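Uncharacterized protein (Bacteroides ovatus CL02T12C04, PDB 6PTM) probably hydrolyses carrageenan chains from their ends, as an exo-acting carrageenase of glycoside hydrolase family 42. Local coordinates at residues E419-D424 with D455-V460; P117-Q122 with R480-T485; I202-D207 with A263-S268; Y587-F592 with S672-M677. All blocks are in the same frame, centred on the assembly; numbering follows the deposited sequence.

In the fold
Interaction 1 lies near the centre of the chain, where strand 421-423 meets helix 448-460, with the other three spread around it. Interaction 3 closes first along the sequence, then interaction 1; both are nested inside the long loop closed by interaction 2, which ties helix 109-139 of the N-terminal helical region to the loop before helix 486-498. Interaction 4 follows in series, beside the five-stranded parallel sheet including strands 564-567 and 667-670. Centres of interactions 1 and 4 are 24 Å apart, yet the two touch through Asp455 and Tyr587, joining the probable catalytic barrel to the following alpha/beta domain. Interactions 3 and 4, 53 Å apart between centres, lie on opposite sides of the chain's centre.

Interaction 1 of 4, residues E419-D424 with D455-V460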
loop_
_atom_site.group_PDB
_atom_site.type_symbol
_atom_site.label_atom_id
_atom_site.label_comp_id
_atom_site.label_asym_id
_atom_site.label_seq_id
_atom_site.Cartn_x
_atom_site.Cartn_y
_atom_site.Cartn_z
ATOM N N GLU A 419 -9.657 11.321 0.019
ATOM C CA GLU A 419 -10.572 10.872 -1.063
ATOM C C GLU A 419 -9.996 9.617 -1.740
ATOM O O GLU A 419 -10.774 8.831 -2.247
ATOM C CB GLU A 419 -10.878 12.011 -2.033
ATOM C CG GLU A 419 -11.614 13.167 -1.389
ATOM C CD GLU A 419 -10.841 14.020 -0.393
ATOM O OE1 GLU A 419 -9.608 14.146 -0.508
ATOM O OE2 GLU A 419 -11.492 14.558 0.500
ATOM N N ILE A 420 -8.665 9.526 -1.819
ATOM C CA ILE A 420 -7.932 8.370 -2.416
ATOM C C ILE A 420 -7.049 7.773 -1.305
ATOM O O ILE A 420 -6.479 8.553 -0.571
ATOM C CB ILE A 420 -7.105 8.825 -3.640
ATOM C CG1 ILE A 420 -7.969 9.240 -4.836
ATOM C CG2 ILE A 420 -6.071 7.785 -4.032
ATOM C CD1 ILE A 420 -7.213 9.942 -5.928
ATOM N N ILE A 421 -6.988 6.448 -1.177
ATOM C CA ILE A 421 -6.124 5.785 -0.161
ATOM C C ILE A 421 -4.697 5.836 -0.689
ATOM O O ILE A 421 -4.382 5.097 -1.618
ATOM C CB ILE A 421 -6.596 4.363 0.150
ATOM C CG1 ILE A 421 -8.054 4.358 0.602
ATOM C CG2 ILE A 421 -5.699 3.734 1.189
ATOM C CD1 ILE A 421 -8.641 2.981 0.692
ATOM N N GLY A 422 -3.888 6.730 -0.135
ATOM C CA GLY A 422 -2.464 6.833 -0.475
ATOM C C GLY A 422 -1.633 5.940 0.416
ATOM O O GLY A 422 -2.023 5.735 1.612
ATOM N N ASN A 423 -0.522 5.452 -0.142
ATOM C CA ASN A 423 0.548 4.737 0.592
ATOM C C ASN A 423 1.727 4.506 -0.355
ATOM O O ASN A 423 1.580 4.732 -1.533
ATOM C CB ASN A 423 0.086 3.388 1.143
ATOM C CG ASN A 423 -0.457 2.466 0.075
ATOM O OD1 ASN A 423 0.310 1.769 -0.591
ATOM N ND2 ASN A 423 -1.750 2.447 -0.124
ATOM N N ASP A 424 2.833 3.999 0.179
ATOM C CA ASP A 424 3.973 3.452 -0.616
ATOM C C ASP A 424 4.356 2.125 0.036
ATOM O O ASP A 424 5.495 1.964 0.483
ATOM C CB ASP A 424 5.072 4.491 -0.816
ATOM C CG ASP A 424 5.935 4.781 0.390
ATOM O OD1 ASP A 424 5.429 4.683 1.511
ATOM O OD2 ASP A 424 7.113 5.120 0.184
ATOM N N ASP A 455 -5.866 -4.201 4.297
ATOM C CA ASP A 455 -7.149 -4.657 4.893
ATOM C C ASP A 455 -7.622 -3.645 5.951
ATOM O O ASP A 455 -8.851 -3.414 6.056
ATOM C CB ASP A 455 -7.047 -6.096 5.417
ATOM C CG ASP A 455 -7.007 -7.134 4.297
ATOM O OD1 ASP A 455 -7.250 -6.724 3.122
ATOM O OD2 ASP A 455 -6.696 -8.330 4.596
ATOM N N PHE A 456 -6.704 -3.033 6.688
ATOM C CA PHE A 456 -7.060 -1.999 7.679
ATOM C C PHE A 456 -7.591 -0.762 6.924
ATOM O O PHE A 456 -8.677 -0.252 7.270
ATOM C CB PHE A 456 -5.892 -1.750 8.634
ATOM C CG PHE A 456 -6.176 -0.684 9.658
ATOM C CD1 PHE A 456 -6.896 -0.979 10.809
ATOM C CD2 PHE A 456 -5.802 0.638 9.433
ATOM C CE1 PHE A 456 -7.185 0.020 11.739
ATOM C CE2 PHE A 456 -6.067 1.626 10.381
ATOM C CZ PHE A 456 -6.768 1.322 11.524
ATOM N N MET A 457 -6.835 -0.274 5.950
ATOM C CA MET A 457 -7.212 0.910 5.143
ATOM C C MET A 457 -8.590 0.654 4.469
ATOM O O MET A 457 -9.441 1.560 4.489
ATOM C CB MET A 457 -6.131 1.172 4.092
ATOM C CG MET A 457 -4.851 1.730 4.621
ATOM S SD MET A 457 -3.604 1.833 3.271
ATOM C CE MET A 457 -2.133 1.174 4.054
ATOM N N LYS A 458 -8.839 -0.535 3.902
ATOM C CA LYS A 458 -10.127 -0.813 3.237
ATOM C C LYS A 458 -11.234 -1.037 4.284
ATOM O O LYS A 458 -12.405 -0.750 3.961
ATOM C CB LYS A 458 -10.011 -2.006 2.293
ATOM C CG LYS A 458 -9.118 -1.774 1.078
ATOM C CD LYS A 458 -9.743 -0.826 0.054
ATOM C CE LYS A 458 -10.701 -1.588 -0.825
ATOM N NZ LYS A 458 -11.357 -0.702 -1.793
ATOM N N SER A 459 -10.914 -1.467 5.505
ATOM C CA SER A 459 -11.911 -1.516 6.607
ATOM C C SER A 459 -12.373 -0.092 6.922
ATOM O O SER A 459 -13.596 0.134 7.106
ATOM C CB SER A 459 -11.357 -2.229 7.813
ATOM O OG SER A 459 -11.138 -3.631 7.526
ATOM N N VAL A 460 -11.430 0.844 6.961
ATOM C CA VAL A 460 -11.707 2.269 7.276
ATOM C C VAL A 460 -12.527 2.904 6.147
ATOM O O VAL A 460 -13.595 3.512 6.458
ATOM C CB VAL A 460 -10.414 3.056 7.536
ATOM C CG1 VAL A 460 -10.705 4.550 7.645
ATOM C CG2 VAL A 460 -9.730 2.564 8.793
#
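Ile421 and Met457 meet with their side chains slanting across one another, the CG2 methyl of the isoleucine lying 3.5 Å from the SD of the methionine. Ile421 sets CG2 opposite its backbone N and CG1 opposite its carbonyl carbon (chi1 -56°), which sends its two branches to different partners. CG2 takes the thioether and also comes within 3.9 Å of Met457 CB, whereas CD1 at the end of the other branch reaches Lys458 CD at 4.0 Å, the two chains crossing at about a right angle. Methionine suits its place because a bend at chi3 (-135°) turns its unbranched end beside the strand, while the bent lysine offers its methylenes here and hands its NZ to the carbonyl of Pro462. Farther along the strand, Asn423 ND2 lies 3.9 Å from Met457 SD, a plain packing contact; the polar business of this amide is with Tyr454, whose OH bonds to Asn423 OD1. An alanine at Ile421 would lose both branches and would probably leave Met457 SD and Lys458 CD without their apolar neighbour, opening a gap between strand and helix. All four touching residues are buried. The strand and helix axes run 10.2 Å apart and nearly antiparallel, at 158°, and the chain goes on from helix 448-460 into strand 466-471, which pairs in parallel with 421-423. This is the strand-helix-strand crossover of a beta/alpha barrel, consistent with the catalytic domain of a family 42 glycoside hydrolase.

Interaction 2 of 4, residues P117-Q122 with R480-T485; sequences PDFERQ and RDLYQT
Phe119 reaches from helix 109-139 into the loop that carries Leu482 and Tyr483, and its ring is the centre of the contact. The tight part is on the leucine side. Leu482 CG sits over one face of the ring, 4.0 Å from its centroid and 26° off the normal, a CH-pi contact, with CD1 3.6 Å from Phe119 CE2. At the rim, Phe119 CZ comes within 3.3 Å of Leu482 O, a carbonyl that accepts a hydrogen bond from Gln533 NE2. With CG opposite the backbone N (chi1 164°), the phenylalanine is thrown outward from its helix to meet the loop. Toward solvent less surface is shared: exposed Tyr483 still touches, CD1 3.5 Å from Phe119 CE1, but only with one edge, in an offset edge-to-face pair with centroids 5.5 Å apart and planes at 72°. Its backbone is set by an Asx turn, Tyr483 N bonding to Asp481 OD1 at 2.9 Å. A serine in place of Phe119 is likely to leave Leu482 without the flat surface it lies against and Tyr483 without its aromatic mate. The join therefore rests on dispersion against the leucine and weak quadrupolar attraction to the tyrosine edge.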
loop_
_atom_site.group_PDB
_atom_site.type_symbol
_atom_site.label_atom_id
_atom_site.label_comp_id
_atom_site.label_asym_id
_atom_site.label_seq_id
_atom_site.Cartn_x
_atom_site.Cartn_y
_atom_site.Cartn_z
ATOM N N PRO A 117 25.241 -6.912 -19.190
ATOM C CA PRO A 117 24.695 -6.798 -20.540
ATOM C C PRO A 117 24.137 -8.116 -21.086
ATOM O O PRO A 117 23.019 -8.126 -21.590
ATOM C CB PRO A 117 25.847 -6.230 -21.397
ATOM C CG PRO A 117 26.759 -5.583 -20.363
ATOM C CD PRO A 117 26.642 -6.469 -19.133
ATOM N N ASP A 118 24.874 -9.215 -20.958
ATOM C CA ASP A 118 24.381 -10.527 -21.449
ATOM C C ASP A 118 23.271 -11.072 -20.542
ATOM O O ASP A 118 22.498 -11.897 -21.041
ATOM C CB ASP A 118 25.508 -11.534 -21.644
ATOM C CG ASP A 118 26.264 -11.259 -22.935
ATOM O OD1 ASP A 118 25.776 -10.455 -23.792
ATOM O OD2 ASP A 118 27.321 -11.835 -23.062
ATOM N N PHE A 119 23.219 -10.690 -19.268
ATOM C CA PHE A 119 22.115 -11.111 -18.370
ATOM C C PHE A 119 20.824 -10.482 -18.918
ATOM O O PHE A 119 19.813 -11.186 -19.181
ATOM C CB PHE A 119 22.400 -10.732 -16.915
ATOM C CG PHE A 119 21.159 -10.789 -16.063
ATOM C CD1 PHE A 119 20.635 -12.013 -15.688
ATOM C CD2 PHE A 119 20.456 -9.627 -15.743
ATOM C CE1 PHE A 119 19.454 -12.080 -14.945
ATOM C CE2 PHE A 119 19.282 -9.692 -15.009
ATOM C CZ PHE A 119 18.779 -10.917 -14.620
ATOM N N GLU A 120 20.893 -9.191 -19.228
ATOM C CA GLU A 120 19.756 -8.451 -19.800
ATOM C C GLU A 120 19.371 -9.073 -21.142
ATOM O O GLU A 120 18.160 -9.238 -21.355
ATOM C CB GLU A 120 20.061 -6.967 -19.897
ATOM C CG GLU A 120 20.154 -6.348 -18.523
ATOM C CD GLU A 120 20.684 -4.933 -18.570
ATOM O OE1 GLU A 120 21.755 -4.747 -19.196
ATOM O OE2 GLU A 120 20.021 -4.017 -17.979
ATOM N N ARG A 121 20.337 -9.431 -21.993
ATOM C CA ARG A 121 19.991 -10.027 -23.301
ATOM C C ARG A 121 19.383 -11.418 -23.071
ATOM O O ARG A 121 18.440 -11.783 -23.800
ATOM C CB ARG A 121 21.222 -10.008 -24.212
ATOM C CG ARG A 121 21.594 -8.621 -24.695
ATOM C CD ARG A 121 23.072 -8.551 -25.079
ATOM N NE ARG A 121 23.465 -7.218 -25.481
ATOM C CZ ARG A 121 24.686 -6.720 -25.352
ATOM N NH1 ARG A 121 25.644 -7.442 -24.820
ATOM N NH2 ARG A 121 24.924 -5.477 -25.709
ATOM N N GLN A 122 19.882 -12.163 -22.086
ATOM C CA GLN A 122 19.369 -13.522 -21.824
ATOM C C GLN A 122 17.937 -13.407 -21.291
ATOM O O GLN A 122 17.084 -14.264 -21.676
ATOM C CB GLN A 122 20.286 -14.305 -20.885
ATOM C CG GLN A 122 19.830 -15.746 -20.716
ATOM C CD GLN A 122 19.827 -16.529 -22.013
ATOM O OE1 GLN A 122 20.684 -16.370 -22.882
ATOM N NE2 GLN A 122 18.861 -17.413 -22.144
ATOM N N ARG A 480 17.461 -6.541 -2.619
ATOM C CA ARG A 480 17.856 -6.489 -4.047
ATOM C C ARG A 480 18.187 -7.906 -4.489
ATOM O O ARG A 480 18.770 -8.665 -3.693
ATOM C CB ARG A 480 19.057 -5.560 -4.284
ATOM C CG ARG A 480 19.038 -4.896 -5.655
ATOM C CD ARG A 480 18.003 -3.781 -5.830
ATOM N NE ARG A 480 18.022 -2.993 -4.610
ATOM C CZ ARG A 480 18.946 -2.083 -4.315
ATOM N NH1 ARG A 480 19.876 -1.758 -5.209
ATOM N NH2 ARG A 480 18.900 -1.473 -3.136
ATOM N N ASP A 481 17.790 -8.240 -5.708
ATOM C CA ASP A 481 18.066 -9.564 -6.307
ATOM C C ASP A 481 18.006 -9.370 -7.816
ATOM O O ASP A 481 16.878 -9.180 -8.360
ATOM C CB ASP A 481 17.072 -10.617 -5.804
ATOM C CG ASP A 481 17.289 -11.977 -6.457
ATOM O OD1 ASP A 481 18.297 -12.105 -7.195
ATOM O OD2 ASP A 481 16.441 -12.888 -6.254
ATOM N N LEU A 482 19.157 -9.466 -8.484
ATOM C CA LEU A 482 19.236 -9.293 -9.967
ATOM C C LEU A 482 18.301 -10.333 -10.622
ATOM O O LEU A 482 17.676 -9.993 -11.662
ATOM C CB LEU A 482 20.694 -9.441 -10.424
ATOM C CG LEU A 482 20.943 -9.173 -11.911
ATOM C CD1 LEU A 482 20.542 -7.749 -12.295
ATOM C CD2 LEU A 482 22.393 -9.447 -12.301
ATOM N N TYR A 483 18.191 -11.530 -10.018
ATOM C CA TYR A 483 17.474 -12.732 -10.549
ATOM C C TYR A 483 16.015 -12.767 -10.062
ATOM O O TYR A 483 15.326 -13.786 -10.189
ATOM C CB TYR A 483 18.228 -14.009 -10.167
ATOM C CG TYR A 483 19.700 -13.947 -10.536
ATOM C CD1 TYR A 483 20.097 -13.553 -11.810
ATOM C CD2 TYR A 483 20.696 -14.228 -9.611
ATOM C CE1 TYR A 483 21.435 -13.448 -12.170
ATOM C CE2 TYR A 483 22.043 -14.154 -9.960
ATOM C CZ TYR A 483 22.419 -13.767 -11.243
ATOM O OH TYR A 483 23.744 -13.707 -11.588
ATOM N N GLN A 484 15.512 -11.652 -9.547
ATOM C CA GLN A 484 14.096 -11.561 -9.129
ATOM C C GLN A 484 13.248 -12.172 -10.259
ATOM O O GLN A 484 13.523 -11.868 -11.459
ATOM C CB GLN A 484 13.767 -10.091 -8.817
ATOM C CG GLN A 484 12.403 -9.914 -8.177
ATOM C CD GLN A 484 12.125 -8.472 -7.829
ATOM O OE1 GLN A 484 11.905 -7.635 -8.715
ATOM N NE2 GLN A 484 12.073 -8.191 -6.538
ATOM N N THR A 485 12.272 -13.010 -9.923
ATOM C CA THR A 485 11.465 -13.749 -10.923
ATOM C C THR A 485 10.234 -12.960 -11.369
ATOM O O THR A 485 9.619 -12.214 -10.573
ATOM C CB THR A 485 11.111 -15.145 -10.414
ATOM O OG1 THR A 485 10.174 -15.063 -9.330
ATOM C CG2 THR A 485 12.368 -15.898 -10.006
#

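Interaction 3 of 4, residues I202-D207 with A263-S268; sequences INNKGD and ARQVNS
Asn204 and Gln265 join the loop 202-207 to helix 261-278 through their side-chain amides. The loop enters at Ile202, whose backbone N bonds to the carbonyl of Asp207, closing the segment into a small loop. Asn203 follows and ties the ends together a second time: its OD1 accepts from Asp207 N, while its ND2 donates to Asp207 OD2 at 3.0 Å and an almost straight 177°. An asparagine suits this place because one amide can accept and donate at once. The backbone O of Asn203 is on the helix side, where a water donates to Asn203 O at 3.1 Å and accepts from Gln265 NE2 at 3.0 Å. From Asn203 to Gly206 the backbone makes a type I beta turn, part of the beta-to-alpha connection from strand 192-197, an outermost strand of its parallel sheet, to helix 210-218. Asn204, second in the turn, places CG opposite its backbone N (chi1 -168°), which brings OD1 within reach of the glutamine. There Gln265 NE2 gives it a hydrogen bond of 2.8 Å that is straight at the hydrogen (169°) and lies in the glutamine's own amide plane, yet arrives above the plane of the asparagine carbonyl. The glutamine spans the distance because its chain is extended beyond CG, and its NE2, with two N-H groups, serves both Asn204 and the water. Trp237 of helix 236-241 touches both Asn204 and Gln265. Past Lys205 comes Gly206, whose backbone angles would press a side chain against the preceding carbonyl oxygen, and whose N closes the turn on Asn203 O.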
loop_
_atom_site.group_PDB
_atom_site.type_symbol
_atom_site.label_atom_id
_atom_site.label_comp_id
_atom_site.label_asym_id
_atom_site.label_seq_id
_atom_site.Cartn_x
_atom_site.Cartn_y
_atom_site.Cartn_z
ATOM N N ILE A 202 8.334 32.723 -3.853
ATOM C CA ILE A 202 9.654 33.406 -3.909
ATOM C C ILE A 202 9.645 34.657 -3.017
ATOM O O ILE A 202 10.711 35.211 -2.863
ATOM C CB ILE A 202 10.117 33.704 -5.361
ATOM C CG1 ILE A 202 9.251 34.768 -6.043
ATOM C CG2 ILE A 202 10.198 32.406 -6.170
ATOM C CD1 ILE A 202 9.635 35.074 -7.472
ATOM N N ASN A 203 8.515 35.064 -2.442
ATOM C CA ASN A 203 8.568 36.235 -1.525
ATOM C C ASN A 203 7.448 36.209 -0.481
ATOM O O ASN A 203 6.527 35.393 -0.576
ATOM C CB ASN A 203 8.661 37.587 -2.242
ATOM C CG ASN A 203 7.522 37.868 -3.195
ATOM O OD1 ASN A 203 6.374 37.606 -2.888
ATOM N ND2 ASN A 203 7.834 38.428 -4.346
ATOM N N ASN A 204 7.511 37.178 0.430
ATOM C CA ASN A 204 6.536 37.371 1.533
ATOM C C ASN A 204 5.154 37.736 0.978
ATOM O O ASN A 204 4.179 37.497 1.687
ATOM C CB ASN A 204 7.034 38.355 2.589
ATOM C CG ASN A 204 6.178 38.335 3.834
ATOM O OD1 ASN A 204 5.940 37.283 4.406
ATOM N ND2 ASN A 204 5.711 39.495 4.247
ATOM N N LYS A 205 5.106 38.391 -0.189
ATOM C CA LYS A 205 3.867 38.790 -0.909
ATOM C C LYS A 205 3.129 37.576 -1.501
ATOM O O LYS A 205 1.991 37.760 -1.921
ATOM C CB LYS A 205 4.186 39.838 -1.979
ATOM N N GLY A 206 3.791 36.428 -1.649
ATOM C CA GLY A 206 3.122 35.216 -2.161
ATOM C C GLY A 206 3.315 35.015 -3.655
ATOM O O GLY A 206 2.598 34.210 -4.235
ATOM N N ASP A 207 4.271 35.719 -4.251
ATOM C CA ASP A 207 4.518 35.611 -5.705
ATOM C C ASP A 207 5.097 34.221 -5.976
ATOM O O ASP A 207 5.920 33.729 -5.177
ATOM C CB ASP A 207 5.449 36.709 -6.223
ATOM C CG ASP A 207 4.842 38.115 -6.264
ATOM O OD1 ASP A 207 3.612 38.253 -6.256
ATOM O OD2 ASP A 207 5.615 39.042 -6.267
ATOM N N ALA A 263 4.788 29.107 8.025
ATOM C CA ALA A 263 4.661 27.856 7.250
ATOM C C ALA A 263 3.271 27.819 6.616
ATOM O O ALA A 263 3.166 27.512 5.417
ATOM C CB ALA A 263 4.930 26.660 8.133
ATOM N N ARG A 264 2.232 28.126 7.393
ATOM C CA ARG A 264 0.837 28.152 6.897
ATOM C C ARG A 264 0.655 29.262 5.825
ATOM O O ARG A 264 -0.040 29.003 4.799
ATOM C CB ARG A 264 -0.127 28.260 8.083
ATOM C CG ARG A 264 0.162 27.217 9.154
ATOM C CD ARG A 264 -0.961 26.227 9.348
ATOM N NE ARG A 264 -0.565 25.011 10.079
ATOM C CZ ARG A 264 -1.442 24.146 10.592
ATOM N NH1 ARG A 264 -2.740 24.401 10.504
ATOM N NH2 ARG A 264 -1.028 23.046 11.200
ATOM N N GLN A 265 1.232 30.449 6.023
ATOM C CA GLN A 265 1.182 31.526 4.990
ATOM C C GLN A 265 1.779 30.974 3.679
ATOM O O GLN A 265 1.176 31.139 2.589
ATOM C CB GLN A 265 1.932 32.781 5.458
ATOM C CG GLN A 265 2.099 33.846 4.354
ATOM C CD GLN A 265 3.049 34.938 4.784
ATOM O OE1 GLN A 265 2.937 35.409 5.904
ATOM N NE2 GLN A 265 4.033 35.288 3.947
ATOM N N VAL A 266 2.930 30.330 3.767
ATOM C CA VAL A 266 3.698 29.934 2.557
ATOM C C VAL A 266 2.907 28.847 1.817
ATOM O O VAL A 266 2.739 28.946 0.569
ATOM C CB VAL A 266 5.152 29.524 2.887
ATOM C CG1 VAL A 266 5.813 28.850 1.699
ATOM C CG2 VAL A 266 6.000 30.710 3.348
ATOM N N ASN A 267 2.413 27.847 2.546
ATOM C CA ASN A 267 1.620 26.766 1.921
ATOM C C ASN A 267 0.352 27.359 1.295
ATOM O O ASN A 267 0.052 26.974 0.165
ATOM C CB ASN A 267 1.344 25.638 2.916
ATOM C CG ASN A 267 2.557 24.758 3.061
ATOM O OD1 ASN A 267 2.724 23.776 2.334
ATOM N ND2 ASN A 267 3.437 25.123 3.968
ATOM N N SER A 268 -0.369 28.230 2.001
ATOM C CA SER A 268 -1.588 28.927 1.497
ATOM C C SER A 268 -1.233 29.684 0.205
ATOM O O SER A 268 -1.987 29.583 -0.770
ATOM C CB SER A 268 -2.189 29.831 2.541
ATOM O OG SER A 268 -2.783 29.038 3.568
HETATM O O HOH W 1 4.556 33.996 1.342
#

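Interaction 4 of 4, residues Y587-F592 with S672-M677; sequences YEKLNF and STLNEM
Lys589 crosses from the last turn of helix 579-590 to the first turn of helix 674-687, touching Leu674 with its stem and Asn675 with its tip. CB points toward the second helix, and CG, opposite the backbone N (chi1 -172°), comes to 4.0 Å from Leu674 CG, an aliphatic contact in which the two side chains slant past one another. A bend at chi2 (68°) then redirects the chain, and from CD onward it runs extended. NZ ends 2.6 Å from Asn675 OD1 in a short hydrogen bond lying nearly along the C=O axis (165°). Lysine suits the place by doing two jobs, its CG packing against the leucine and its ammonium reaching a polar group at the surface. Asparagine answers it although its CB points away from the first helix, since its side chain swings back to present OD1. Leu674 also packs on Arg585 and Ile586, and Met677 on Ile586, so side-chain packing continues along helix 579-590. The start of the second helix is fixed by Thr673, an N-cap whose OG1 accepts from Glu676 N at 3.0 Å, while Glu676 OE1 takes the N-H of Ser672, just before the cap, at 2.7 Å. The result is an N-capped helix packed beside helix 579-590, next to the five-stranded parallel sheet of an alpha/beta domain.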
loop_
_atom_site.group_PDB
_atom_site.type_symbol
_atom_site.label_atom_id
_atom_site.label_comp_id
_atom_site.label_asym_id
_atom_site.label_seq_id
_atom_site.Cartn_x
_atom_site.Cartn_y
_atom_site.Cartn_z
ATOM N N TYR A 587 -4.572 -11.791 13.132
ATOM C CA TYR A 587 -4.790 -11.630 11.663
ATOM C C TYR A 587 -4.307 -12.875 10.919
ATOM O O TYR A 587 -5.059 -13.438 10.123
ATOM C CB TYR A 587 -4.021 -10.427 11.117
ATOM C CG TYR A 587 -4.205 -10.182 9.647
ATOM C CD1 TYR A 587 -5.381 -9.648 9.146
ATOM C CD2 TYR A 587 -3.227 -10.552 8.739
ATOM C CE1 TYR A 587 -5.565 -9.439 7.783
ATOM C CE2 TYR A 587 -3.387 -10.341 7.371
ATOM C CZ TYR A 587 -4.549 -9.761 6.895
ATOM O OH TYR A 587 -4.701 -9.553 5.574
ATOM N N GLU A 588 -3.054 -13.269 11.148
ATOM C CA GLU A 588 -2.417 -14.461 10.507
ATOM C C GLU A 588 -3.239 -15.722 10.821
ATOM O O GLU A 588 -3.461 -16.582 9.924
ATOM C CB GLU A 588 -0.997 -14.589 11.036
ATOM C CG GLU A 588 -0.227 -15.769 10.504
ATOM C CD GLU A 588 1.209 -15.799 10.995
ATOM O OE1 GLU A 588 1.420 -15.731 12.236
ATOM O OE2 GLU A 588 2.108 -15.911 10.149
ATOM N N LYS A 589 -3.675 -15.837 12.066
ATOM C CA LYS A 589 -4.459 -16.995 12.537
ATOM C C LYS A 589 -5.755 -17.090 11.740
ATOM O O LYS A 589 -6.151 -18.196 11.453
ATOM C CB LYS A 589 -4.695 -16.876 14.046
ATOM C CG LYS A 589 -5.317 -18.102 14.659
ATOM C CD LYS A 589 -4.361 -19.285 14.627
ATOM C CE LYS A 589 -4.833 -20.440 15.469
ATOM N NZ LYS A 589 -3.809 -21.515 15.431
ATOM N N LEU A 590 -6.375 -15.966 11.364
ATOM C CA LEU A 590 -7.709 -15.970 10.729
ATOM C C LEU A 590 -7.616 -15.932 9.193
ATOM O O LEU A 590 -8.597 -16.237 8.576
ATOM C CB LEU A 590 -8.529 -14.779 11.240
ATOM C CG LEU A 590 -8.863 -14.740 12.733
ATOM C CD1 LEU A 590 -9.682 -13.489 13.033
ATOM C CD2 LEU A 590 -9.593 -15.997 13.188
ATOM N N ASN A 591 -6.491 -15.542 8.611
ATOM C CA ASN A 591 -6.415 -15.061 7.208
ATOM C C ASN A 591 -6.294 -16.181 6.158
ATOM O O ASN A 591 -6.340 -15.851 4.933
ATOM C CB ASN A 591 -5.216 -14.150 6.968
ATOM C CG ASN A 591 -5.347 -13.439 5.641
ATOM O OD1 ASN A 591 -6.393 -12.856 5.378
ATOM N ND2 ASN A 591 -4.324 -13.524 4.809
ATOM N N PHE A 592 -6.205 -17.450 6.559
ATOM C CA PHE A 592 -6.016 -18.552 5.585
ATOM C C PHE A 592 -7.199 -19.510 5.659
ATOM O O PHE A 592 -6.993 -20.698 5.438
ATOM C CB PHE A 592 -4.655 -19.233 5.818
ATOM C CG PHE A 592 -3.509 -18.274 5.683
ATOM C CD1 PHE A 592 -3.104 -17.515 6.771
ATOM C CD2 PHE A 592 -2.905 -18.062 4.463
ATOM C CE1 PHE A 592 -2.086 -16.598 6.647
ATOM C CE2 PHE A 592 -1.875 -17.148 4.344
ATOM C CZ PHE A 592 -1.484 -16.397 5.433
ATOM N N SER A 672 -9.768 -18.211 25.872
ATOM C CA SER A 672 -8.478 -18.216 26.606
ATOM C C SER A 672 -7.310 -18.346 25.635
ATOM O O SER A 672 -6.193 -17.988 26.039
ATOM C CB SER A 672 -8.475 -19.314 27.643
ATOM O OG SER A 672 -9.538 -19.108 28.556
ATOM N N THR A 673 -7.534 -18.890 24.434
ATOM C CA THR A 673 -6.451 -19.174 23.467
ATOM C C THR A 673 -6.820 -18.646 22.079
ATOM O O THR A 673 -8.006 -18.516 21.771
ATOM C CB THR A 673 -6.129 -20.673 23.360
ATOM O OG1 THR A 673 -7.249 -21.302 22.738
ATOM C CG2 THR A 673 -5.843 -21.305 24.700
ATOM N N LEU A 674 -5.792 -18.445 21.267
ATOM C CA LEU A 674 -5.878 -18.118 19.825
ATOM C C LEU A 674 -6.723 -19.179 19.124
ATOM O O LEU A 674 -7.608 -18.811 18.324
ATOM C CB LEU A 674 -4.450 -18.083 19.290
ATOM C CG LEU A 674 -4.137 -17.010 18.268
ATOM C CD1 LEU A 674 -4.934 -15.748 18.504
ATOM C CD2 LEU A 674 -2.656 -16.707 18.297
ATOM N N ASN A 675 -6.520 -20.457 19.459
ATOM C CA ASN A 675 -7.270 -21.564 18.807
ATOM C C ASN A 675 -8.746 -21.416 19.142
ATOM O O ASN A 675 -9.558 -21.428 18.222
ATOM C CB ASN A 675 -6.722 -22.952 19.156
ATOM C CG ASN A 675 -5.490 -23.299 18.347
ATOM O OD1 ASN A 675 -5.112 -22.582 17.416
ATOM N ND2 ASN A 675 -4.851 -24.400 18.691
ATOM N N GLU A 676 -9.081 -21.242 20.412
ATOM C CA GLU A 676 -10.484 -21.001 20.809
ATOM C C GLU A 676 -11.003 -19.771 20.060
ATOM O O GLU A 676 -12.138 -19.795 19.576
ATOM C CB GLU A 676 -10.600 -20.761 22.316
ATOM C CG GLU A 676 -10.189 -21.960 23.150
ATOM C CD GLU A 676 -10.272 -21.735 24.647
ATOM O OE1 GLU A 676 -10.678 -20.634 25.047
ATOM O OE2 GLU A 676 -9.957 -22.685 25.404
ATOM N N MET A 677 -10.223 -18.695 20.011
ATOM C CA MET A 677 -10.742 -17.440 19.395
ATOM C C MET A 677 -11.065 -17.734 17.927
ATOM O O MET A 677 -12.174 -17.409 17.480
ATOM C CB MET A 677 -9.724 -16.302 19.515
ATOM C CG MET A 677 -10.140 -15.030 18.799
ATOM S SD MET A 677 -9.146 -13.631 19.347
ATOM C CE MET A 677 -9.916 -13.315 20.942
#